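Local coordinates for hypothetical 19.5 KDA protein IN emre-rus intergenic region (Escherichia coli, PDB 1FUX) that is of unknown function but belongs to the phosphatidylethanolamine-binding protein family, as a periplasmic bacterial homologue of a Raf kinase inhibitor protein, at residues T45-V50 against W125-E130. Numbering follows the deposited sequence.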
loop_
_atom_site.group_PDB
_atom_site.type_symbol
_atom_site.label_atom_id
_atom_site.label_comp_id
_atom_site.label_asym_id
_atom_site.label_seq_id
_atom_site.Cartn_x
_atom_site.Cartn_y
_atom_site.Cartn_z
ATOM N N THR A 45 -26.732 -3.071 -7.760
ATOM C CA THR A 45 -25.870 -2.101 -7.025
ATOM C C THR A 45 -26.415 -1.547 -5.737
ATOM O O THR A 45 -27.541 -1.047 -5.629
ATOM C CB THR A 45 -25.504 -0.956 -7.975
ATOM O OG1 THR A 45 -24.905 -1.396 -9.200
ATOM C CG2 THR A 45 -24.532 0.009 -7.291
ATOM N N LYS A 46 -25.696 -1.555 -4.607
ATOM C CA LYS A 46 -26.132 -1.058 -3.321
ATOM C C LYS A 46 -25.237 0.024 -2.700
ATOM O O LYS A 46 -25.460 0.534 -1.602
ATOM C CB LYS A 46 -26.271 -2.197 -2.298
ATOM C CG LYS A 46 -26.556 -3.519 -2.972
ATOM C CD LYS A 46 -27.302 -4.566 -2.221
ATOM C CE LYS A 46 -28.745 -4.732 -2.716
ATOM N NZ LYS A 46 -29.542 -5.143 -1.503
ATOM N N SER A 47 -24.186 0.350 -3.409
ATOM C CA SER A 47 -23.271 1.421 -3.078
ATOM C C SER A 47 -22.179 1.518 -4.169
ATOM O O SER A 47 -21.992 0.635 -5.022
ATOM C CB SER A 47 -22.616 1.378 -1.718
ATOM O OG SER A 47 -21.681 0.309 -1.650
ATOM N N PHE A 48 -21.508 2.673 -4.126
ATOM C CA PHE A 48 -20.422 2.880 -5.088
ATOM C C PHE A 48 -19.100 3.200 -4.354
ATOM O O PHE A 48 -19.116 3.511 -3.162
ATOM C CB PHE A 48 -20.705 4.051 -6.050
ATOM C CG PHE A 48 -21.934 3.847 -6.913
ATOM C CD1 PHE A 48 -23.156 4.393 -6.505
ATOM C CD2 PHE A 48 -21.841 3.134 -8.084
ATOM C CE1 PHE A 48 -24.269 4.204 -7.341
ATOM C CE2 PHE A 48 -22.953 2.918 -8.903
ATOM C CZ PHE A 48 -24.168 3.485 -8.513
ATOM N N ALA A 49 -18.011 3.006 -5.107
ATOM C CA ALA A 49 -16.704 3.342 -4.471
ATOM C C ALA A 49 -15.856 3.934 -5.562
ATOM O O ALA A 49 -16.097 3.675 -6.760
ATOM C CB ALA A 49 -16.135 2.095 -3.831
ATOM N N VAL A 50 -14.873 4.791 -5.216
ATOM C CA VAL A 50 -13.977 5.310 -6.244
ATOM C C VAL A 50 -12.528 5.065 -5.730
ATOM O O VAL A 50 -12.317 5.354 -4.556
ATOM C CB VAL A 50 -14.157 6.810 -6.546
ATOM C CG1 VAL A 50 -13.074 7.372 -7.475
ATOM C CG2 VAL A 50 -15.512 6.949 -7.271
ATOM N N TRP A 125 -16.443 1.757 -8.847
ATOM C CA TRP A 125 -16.918 0.445 -8.509
ATOM C C TRP A 125 -18.398 0.439 -8.123
ATOM O O TRP A 125 -18.795 1.232 -7.273
ATOM C CB TRP A 125 -16.214 -0.153 -7.269
ATOM C CG TRP A 125 -14.718 -0.093 -7.329
ATOM C CD1 TRP A 125 -13.934 1.032 -7.386
ATOM C CD2 TRP A 125 -13.805 -1.204 -7.272
ATOM N NE1 TRP A 125 -12.588 0.702 -7.426
ATOM C CE2 TRP A 125 -12.496 -0.664 -7.305
ATOM C CE3 TRP A 125 -14.003 -2.585 -7.174
ATOM C CZ2 TRP A 125 -11.378 -1.493 -7.254
ATOM C CZ3 TRP A 125 -12.882 -3.395 -7.144
ATOM C CH2 TRP A 125 -11.609 -2.843 -7.168
ATOM N N ALA A 126 -19.138 -0.494 -8.692
ATOM C CA ALA A 126 -20.533 -0.752 -8.362
ATOM C C ALA A 126 -20.497 -1.975 -7.439
ATOM O O ALA A 126 -19.994 -3.036 -7.857
ATOM C CB ALA A 126 -21.424 -1.103 -9.539
ATOM N N LEU A 127 -20.932 -1.827 -6.210
ATOM C CA LEU A 127 -20.822 -2.937 -5.276
ATOM C C LEU A 127 -22.172 -3.526 -4.868
ATOM O O LEU A 127 -23.186 -2.821 -4.736
ATOM C CB LEU A 127 -20.098 -2.440 -4.032
ATOM C CG LEU A 127 -18.786 -1.674 -4.305
ATOM C CD1 LEU A 127 -18.370 -0.927 -3.053
ATOM C CD2 LEU A 127 -17.713 -2.604 -4.827
ATOM N N LYS A 128 -22.108 -4.823 -4.522
ATOM C CA LYS A 128 -23.283 -5.555 -4.081
ATOM C C LYS A 128 -23.607 -5.405 -2.612
ATOM O O LYS A 128 -24.517 -6.096 -2.121
ATOM C CB LYS A 128 -23.104 -7.058 -4.383
ATOM C CG LYS A 128 -22.149 -7.785 -3.438
ATOM C CD LYS A 128 -21.945 -9.211 -3.946
ATOM C CE LYS A 128 -20.691 -9.857 -3.380
ATOM N NZ LYS A 128 -20.170 -10.913 -4.307
ATOM N N THR A 129 -22.962 -4.531 -1.860
ATOM C CA THR A 129 -23.230 -4.314 -0.465
ATOM C C THR A 129 -23.467 -2.820 -0.175
ATOM O O THR A 129 -22.883 -2.013 -0.891
ATOM C CB THR A 129 -22.036 -4.670 0.445
ATOM O OG1 THR A 129 -21.352 -5.773 -0.152
ATOM C CG2 THR A 129 -22.571 -4.974 1.825
ATOM N N GLU A 130 -24.309 -2.518 0.793
ATOM C CA GLU A 130 -24.562 -1.123 1.128
ATOM C C GLU A 130 -23.414 -0.473 1.887
ATOM O O GLU A 130 -23.196 0.728 1.721
ATOM C CB GLU A 130 -25.843 -0.979 1.952
ATOM C CG GLU A 130 -25.964 0.326 2.714
ATOM C CD GLU A 130 -27.154 0.398 3.653
ATOM O OE1 GLU A 130 -28.291 0.496 3.122
ATOM O OE2 GLU A 130 -26.934 0.353 4.882
#
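A classic beta bulge, in which Lys46 and Ser47 both face Leu127, lies where the pairing of two antiparallel strands of the central sheet of this PEBP-family fold runs out. Leu127 is gripped through both its backbone polar atoms: Lys46 N gives a nearly straight bond to Leu127 O (2.8 Å, 174° at the hydrogen), and Leu127 N returns one to Ser47 O (2.9 Å). Farther along, Ala49 and Trp125 form a regular hydrogen-bonded pair, N to O in both directions. Between the bulge and that pair, Phe48 and Ala126 make a non-hydrogen-bonded pair; the small Ala126 leaves room for the Phe48 ring, over one face of which Thr45 CG2 lies, offset toward the rim.

From the bulge itself a side chain adds a further bond. Ser47 turns OG between its own N and carbonyl carbon (chi1 70°), and from there the hydroxyl donates to Thr129 O at 2.7 Å, in the carbonyl plane, tying the turn after strand 118-127 back to its neighbour. Replacing Ser47 with an alanine would remove the hydroxyl and is likely to leave Thr129 O without this donor and the turn freer to shift. Lys46 suits this exposed end of the pair: its CD passes 3.2 Å from Lys128 O while the amine end leads away.

On the face of Ser47, the methyl of Ala49 meets Leu127 CD1 at 3.8 Å, and Trp125 sets the CD1 edge of its indole 3.5 Å from Ala49 O, its NE1 bonding Thr51 OG1. Leu147 of helix 140-148 packs against Ala49, Trp125 and Leu127, whereas Phe48 and Ala126 face Phe3, and Phe48 also meets Trp38. Strands 63-72 and 151-161 flank the pair, with backbone hydrogen bonds from Phe48 to Ile71 and from Ala126 to Ile152, which places this contact inside the five-stranded sheet.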